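Local coordinates for protein nuclear hormone receptor HR38 (Drosophila melanogaster, PDB 1PDU) that probably regulates transcription as an orphan nuclear receptor and mediates an atypical ecdysteroid signalling pathway in the fly, at residues L55-A67 with F85-L97. Numbering follows the deposited sequence.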
loop_
_atom_site.group_PDB
_atom_site.type_symbol
_atom_site.label_atom_id
_atom_site.label_comp_id
_atom_site.label_asym_id
_atom_site.label_seq_id
_atom_site.Cartn_x
_atom_site.Cartn_y
_atom_site.Cartn_z
ATOM N N LEU A 55 -2.938 -2.156 13.770
ATOM C CA LEU A 55 -2.271 -1.212 12.893
ATOM C C LEU A 55 -2.526 -1.583 11.437
ATOM O O LEU A 55 -2.903 -0.743 10.620
ATOM C CB LEU A 55 -0.773 -1.241 13.185
ATOM C CG LEU A 55 0.143 -0.453 12.263
ATOM C CD1 LEU A 55 -0.195 1.029 12.376
ATOM C CD2 LEU A 55 1.591 -0.709 12.657
ATOM N N LEU A 56 -2.327 -2.855 11.124
ATOM C CA LEU A 56 -2.532 -3.341 9.775
ATOM C C LEU A 56 -4.001 -3.250 9.330
ATOM O O LEU A 56 -4.294 -2.672 8.278
ATOM C CB LEU A 56 -2.018 -4.779 9.675
ATOM C CG LEU A 56 -1.901 -5.456 8.307
ATOM C CD1 LEU A 56 -1.515 -4.452 7.222
ATOM C CD2 LEU A 56 -0.860 -6.566 8.406
ATOM N N THR A 57 -4.927 -3.780 10.129
ATOM C CA THR A 57 -6.343 -3.750 9.750
ATOM C C THR A 57 -6.950 -2.362 9.593
ATOM O O THR A 57 -7.673 -2.111 8.633
ATOM C CB THR A 57 -7.253 -4.564 10.729
ATOM O OG1 THR A 57 -7.032 -4.133 12.077
ATOM C CG2 THR A 57 -6.968 -6.043 10.623
ATOM N N SER A 58 -6.664 -1.456 10.518
ATOM C CA SER A 58 -7.236 -0.120 10.414
ATOM C C SER A 58 -6.631 0.667 9.262
ATOM O O SER A 58 -7.286 1.550 8.706
ATOM C CB SER A 58 -7.069 0.649 11.721
ATOM O OG SER A 58 -5.704 0.847 12.012
ATOM N N SER A 59 -5.386 0.355 8.899
ATOM C CA SER A 59 -4.752 1.046 7.780
ATOM C C SER A 59 -5.401 0.542 6.494
ATOM O O SER A 59 -5.627 1.297 5.555
ATOM C CB SER A 59 -3.246 0.768 7.740
ATOM O OG SER A 59 -2.587 1.406 8.820
ATOM N N VAL A 60 -5.709 -0.747 6.467
ATOM C CA VAL A 60 -6.341 -1.327 5.299
ATOM C C VAL A 60 -7.742 -0.740 5.146
ATOM O O VAL A 60 -8.219 -0.560 4.033
ATOM C CB VAL A 60 -6.374 -2.870 5.410
ATOM C CG1 VAL A 60 -7.268 -3.473 4.328
ATOM C CG2 VAL A 60 -4.948 -3.404 5.260
ATOM N N ASP A 61 -8.391 -0.424 6.265
ATOM C CA ASP A 61 -9.716 0.184 6.212
ATOM C C ASP A 61 -9.603 1.524 5.499
ATOM O O ASP A 61 -10.462 1.889 4.702
ATOM C CB ASP A 61 -10.273 0.418 7.618
ATOM C CG ASP A 61 -10.736 -0.862 8.282
ATOM O OD1 ASP A 61 -11.258 -1.746 7.564
ATOM O OD2 ASP A 61 -10.591 -0.979 9.523
ATOM N N VAL A 62 -8.531 2.255 5.796
ATOM C CA VAL A 62 -8.298 3.549 5.171
ATOM C C VAL A 62 -7.977 3.341 3.705
ATOM O O VAL A 62 -8.455 4.074 2.851
ATOM C CB VAL A 62 -7.139 4.321 5.841
ATOM C CG1 VAL A 62 -6.703 5.474 4.951
ATOM C CG2 VAL A 62 -7.592 4.865 7.193
ATOM N N ILE A 63 -7.162 2.341 3.409
ATOM C CA ILE A 63 -6.826 2.054 2.023
ATOM C C ILE A 63 -8.114 1.669 1.283
ATOM O O ILE A 63 -8.251 1.898 0.083
ATOM C CB ILE A 63 -5.808 0.917 1.950
ATOM C CG1 ILE A 63 -4.459 1.422 2.467
ATOM C CG2 ILE A 63 -5.708 0.377 0.525
ATOM C CD1 ILE A 63 -3.512 0.292 2.819
ATOM N N LYS A 64 -9.067 1.101 2.012
ATOM C CA LYS A 64 -10.338 0.715 1.414
ATOM C C LYS A 64 -11.051 1.980 0.909
ATOM O O LYS A 64 -11.705 1.963 -0.134
ATOM C CB LYS A 64 -11.198 -0.024 2.456
ATOM C CG LYS A 64 -12.502 -0.626 1.929
ATOM C CD LYS A 64 -12.252 -1.671 0.848
ATOM C CE LYS A 64 -13.562 -2.199 0.281
ATOM N NZ LYS A 64 -13.370 -2.946 -1.009
ATOM N N GLN A 65 -10.906 3.075 1.649
ATOM C CA GLN A 65 -11.522 4.344 1.274
ATOM C C GLN A 65 -10.937 4.875 -0.028
ATOM O O GLN A 65 -11.656 5.450 -0.840
ATOM C CB GLN A 65 -11.321 5.388 2.376
ATOM C CG GLN A 65 -12.137 5.151 3.633
ATOM C CD GLN A 65 -11.781 6.126 4.755
ATOM O OE1 GLN A 65 -12.402 6.116 5.817
ATOM N NE2 GLN A 65 -10.774 6.967 4.523
ATOM N N PHE A 66 -9.633 4.693 -0.220
ATOM C CA PHE A 66 -8.972 5.160 -1.434
ATOM C C PHE A 66 -9.405 4.365 -2.662
ATOM O O PHE A 66 -9.601 4.921 -3.742
ATOM C CB PHE A 66 -7.455 5.071 -1.269
ATOM C CG PHE A 66 -6.701 5.082 -2.564
ATOM C CD1 PHE A 66 -6.385 3.889 -3.206
ATOM C CD2 PHE A 66 -6.307 6.284 -3.146
ATOM C CE1 PHE A 66 -5.686 3.893 -4.407
ATOM C CE2 PHE A 66 -5.606 6.303 -4.349
ATOM C CZ PHE A 66 -5.292 5.104 -4.983
ATOM N N ALA A 67 -9.556 3.062 -2.494
ATOM C CA ALA A 67 -9.953 2.218 -3.601
ATOM C C ALA A 67 -11.381 2.516 -4.064
ATOM O O ALA A 67 -11.662 2.538 -5.264
ATOM C CB ALA A 67 -9.823 0.755 -3.203
ATOM N N PHE A 85 -9.410 -6.219 -3.889
ATOM C CA PHE A 85 -8.992 -5.568 -2.654
ATOM C C PHE A 85 -8.226 -6.466 -1.703
ATOM O O PHE A 85 -7.162 -6.096 -1.205
ATOM C CB PHE A 85 -10.172 -4.978 -1.900
ATOM C CG PHE A 85 -9.750 -4.118 -0.762
ATOM C CD1 PHE A 85 -9.222 -2.851 -1.003
ATOM C CD2 PHE A 85 -9.794 -4.598 0.546
ATOM C CE1 PHE A 85 -8.737 -2.066 0.051
ATOM C CE2 PHE A 85 -9.313 -3.827 1.604
ATOM C CZ PHE A 85 -8.781 -2.558 1.359
ATOM N N GLN A 86 -8.774 -7.642 -1.443
ATOM C CA GLN A 86 -8.132 -8.587 -0.548
ATOM C C GLN A 86 -6.759 -8.961 -1.088
ATOM O O GLN A 86 -5.799 -9.086 -0.327
ATOM C CB GLN A 86 -9.016 -9.832 -0.386
ATOM C CG GLN A 86 -10.359 -9.524 0.266
ATOM C CD GLN A 86 -11.278 -10.734 0.375
ATOM O OE1 GLN A 86 -10.927 -11.835 -0.069
ATOM N NE2 GLN A 86 -12.453 -10.541 0.967
ATOM N N SER A 87 -6.665 -9.109 -2.405
ATOM C CA SER A 87 -5.407 -9.480 -3.051
ATOM C C SER A 87 -4.306 -8.418 -3.037
ATOM O O SER A 87 -3.134 -8.752 -3.182
ATOM C CB SER A 87 -5.662 -9.892 -4.507
ATOM O OG SER A 87 -6.421 -11.089 -4.573
ATOM N N ALA A 88 -4.671 -7.152 -2.852
ATOM C CA ALA A 88 -3.678 -6.084 -2.863
ATOM C C ALA A 88 -3.549 -5.300 -1.563
ATOM O O ALA A 88 -2.671 -4.432 -1.439
ATOM C CB ALA A 88 -3.980 -5.110 -4.008
ATOM N N SER A 89 -4.404 -5.602 -0.598
ATOM C CA SER A 89 -4.380 -4.860 0.646
ATOM C C SER A 89 -2.996 -4.777 1.274
ATOM O O SER A 89 -2.562 -3.694 1.659
ATOM C CB SER A 89 -5.402 -5.439 1.628
ATOM O OG SER A 89 -5.203 -6.823 1.825
ATOM N N LEU A 90 -2.293 -5.902 1.370
ATOM C CA LEU A 90 -0.957 -5.879 1.955
ATOM C C LEU A 90 -0.013 -5.055 1.085
ATOM O O LEU A 90 0.802 -4.295 1.597
ATOM C CB LEU A 90 -0.402 -7.299 2.132
ATOM C CG LEU A 90 0.941 -7.348 2.868
ATOM C CD1 LEU A 90 0.767 -6.747 4.263
ATOM C CD2 LEU A 90 1.458 -8.797 2.960
ATOM N N GLU A 91 -0.126 -5.189 -0.231
ATOM C CA GLU A 91 0.739 -4.427 -1.127
ATOM C C GLU A 91 0.490 -2.927 -0.992
ATOM O O GLU A 91 1.426 -2.143 -0.916
ATOM C CB GLU A 91 0.536 -4.866 -2.576
ATOM C CG GLU A 91 1.005 -6.282 -2.832
ATOM C CD GLU A 91 0.705 -6.747 -4.237
ATOM O OE1 GLU A 91 1.445 -6.371 -5.170
ATOM O OE2 GLU A 91 -0.284 -7.482 -4.411
ATOM N N LEU A 92 -0.779 -2.534 -0.966
ATOM C CA LEU A 92 -1.121 -1.125 -0.821
ATOM C C LEU A 92 -0.570 -0.620 0.503
ATOM O O LEU A 92 -0.023 0.481 0.589
ATOM C CB LEU A 92 -2.636 -0.950 -0.869
ATOM C CG LEU A 92 -3.180 -1.247 -2.267
ATOM C CD1 LEU A 92 -4.702 -1.360 -2.276
ATOM C CD2 LEU A 92 -2.711 -0.130 -3.183
ATOM N N PHE A 93 -0.707 -1.446 1.532
ATOM C CA PHE A 93 -0.221 -1.092 2.845
ATOM C C PHE A 93 1.292 -0.846 2.787
ATOM O O PHE A 93 1.787 0.174 3.265
ATOM C CB PHE A 93 -0.544 -2.214 3.836
ATOM C CG PHE A 93 -0.049 -1.949 5.236
ATOM C CD1 PHE A 93 -0.630 -0.956 6.018
ATOM C CD2 PHE A 93 1.013 -2.682 5.761
ATOM C CE1 PHE A 93 -0.160 -0.691 7.311
ATOM C CE2 PHE A 93 1.495 -2.425 7.051
ATOM C CZ PHE A 93 0.909 -1.427 7.829
ATOM N N VAL A 94 2.021 -1.777 2.188
ATOM C CA VAL A 94 3.468 -1.651 2.093
ATOM C C VAL A 94 3.890 -0.500 1.181
ATOM O O VAL A 94 4.843 0.222 1.485
ATOM C CB VAL A 94 4.098 -2.982 1.613
ATOM C CG1 VAL A 94 5.582 -2.827 1.429
ATOM C CG2 VAL A 94 3.836 -4.074 2.656
ATOM N N LEU A 95 3.168 -0.316 0.081
ATOM C CA LEU A 95 3.478 0.751 -0.860
ATOM C C LEU A 95 3.324 2.127 -0.215
ATOM O O LEU A 95 4.207 2.974 -0.347
ATOM C CB LEU A 95 2.581 0.653 -2.099
ATOM C CG LEU A 95 2.870 1.706 -3.176
ATOM C CD1 LEU A 95 4.284 1.522 -3.705
ATOM C CD2 LEU A 95 1.856 1.594 -4.305
ATOM N N ARG A 96 2.218 2.354 0.487
ATOM C CA ARG A 96 1.999 3.644 1.136
ATOM C C ARG A 96 3.012 3.861 2.231
ATOM O O ARG A 96 3.550 4.961 2.399
ATOM C CB ARG A 96 0.581 3.734 1.714
ATOM C CG ARG A 96 -0.429 4.235 0.681
ATOM C CD ARG A 96 -1.760 3.561 0.824
ATOM N NE ARG A 96 -2.635 4.248 1.764
ATOM C CZ ARG A 96 -3.461 5.236 1.432
ATOM N NH1 ARG A 96 -3.525 5.661 0.176
ATOM N NH2 ARG A 96 -4.249 5.775 2.356
ATOM N N LEU A 97 3.274 2.799 2.976
ATOM C CA LEU A 97 4.229 2.863 4.060
ATOM C C LEU A 97 5.597 3.273 3.536
ATOM O O LEU A 97 6.211 4.196 4.060
ATOM C CB LEU A 97 4.320 1.500 4.750
ATOM C CG LEU A 97 5.342 1.372 5.873
ATOM C CD1 LEU A 97 5.169 2.512 6.864
ATOM C CD2 LEU A 97 5.161 0.014 6.549
#
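Phe85 and Phe93 both carry their rings anti to the backbone N (chi1 -170° and 179°), which sends the two rings onto helix 45-67 at Lys64 and Leu56. The two helices belong to the helical sandwich of a nuclear receptor ligand-binding domain. Segments 55-67 and 85-97, on helices 45-67 and 78-100, cross almost at right angles near the centre of the chain, with their axes 9.7 Å apart at closest approach. No hydrogen bond joins the two segments; the contact is mainly apolar packing, with CH-pi contacts and one cation-pi contact.

The Phe85 ring is a knob among Val60, Ile63, Lys64 and Ala67. Lys64 bends at chi2 (61°) and lays its chain over one face of that ring. Lys64 CD stands 3.5 Å from the Phe85 ring centroid in a CH-pi contact. The Lys64 ammonium ends off-centre, in a cation-pi contact. At the ring edge, and in its plane, Val60 O lies 3.4 Å from Phe85 CZ.

Phe93 fills the hole between Leu55, Leu56, Ser59 and Ile63. Leu56 CD1 sits over the middle of one face, 3.5 Å from the Phe93 ring centroid. Ser59 CB meets the ring edge.

Between the two rings, Ile63 is the knob in the reverse direction, set among Phe85, Ser89, Leu92 and Arg96. Its CD1 reaches the backbone N of Phe93. Ile63 CG2 packs tightly against Leu92 CD1, at 3.4 Å. Its CG1 lies against NE of Arg96, whose bent chain runs past Ile63 in the opposite direction. Arg96 NH2 continues to Val62 CG1 and makes a weak hydrogen bond to Thr26.

In helix 232-236, Ile234 touches Leu56 and Leu233 touches Val60. Beside Phe93, Ser59 OG turns back to its own helix and donates to Leu55 O at 2.8 Å, from the opposite face of that carbonyl to Ser59 N.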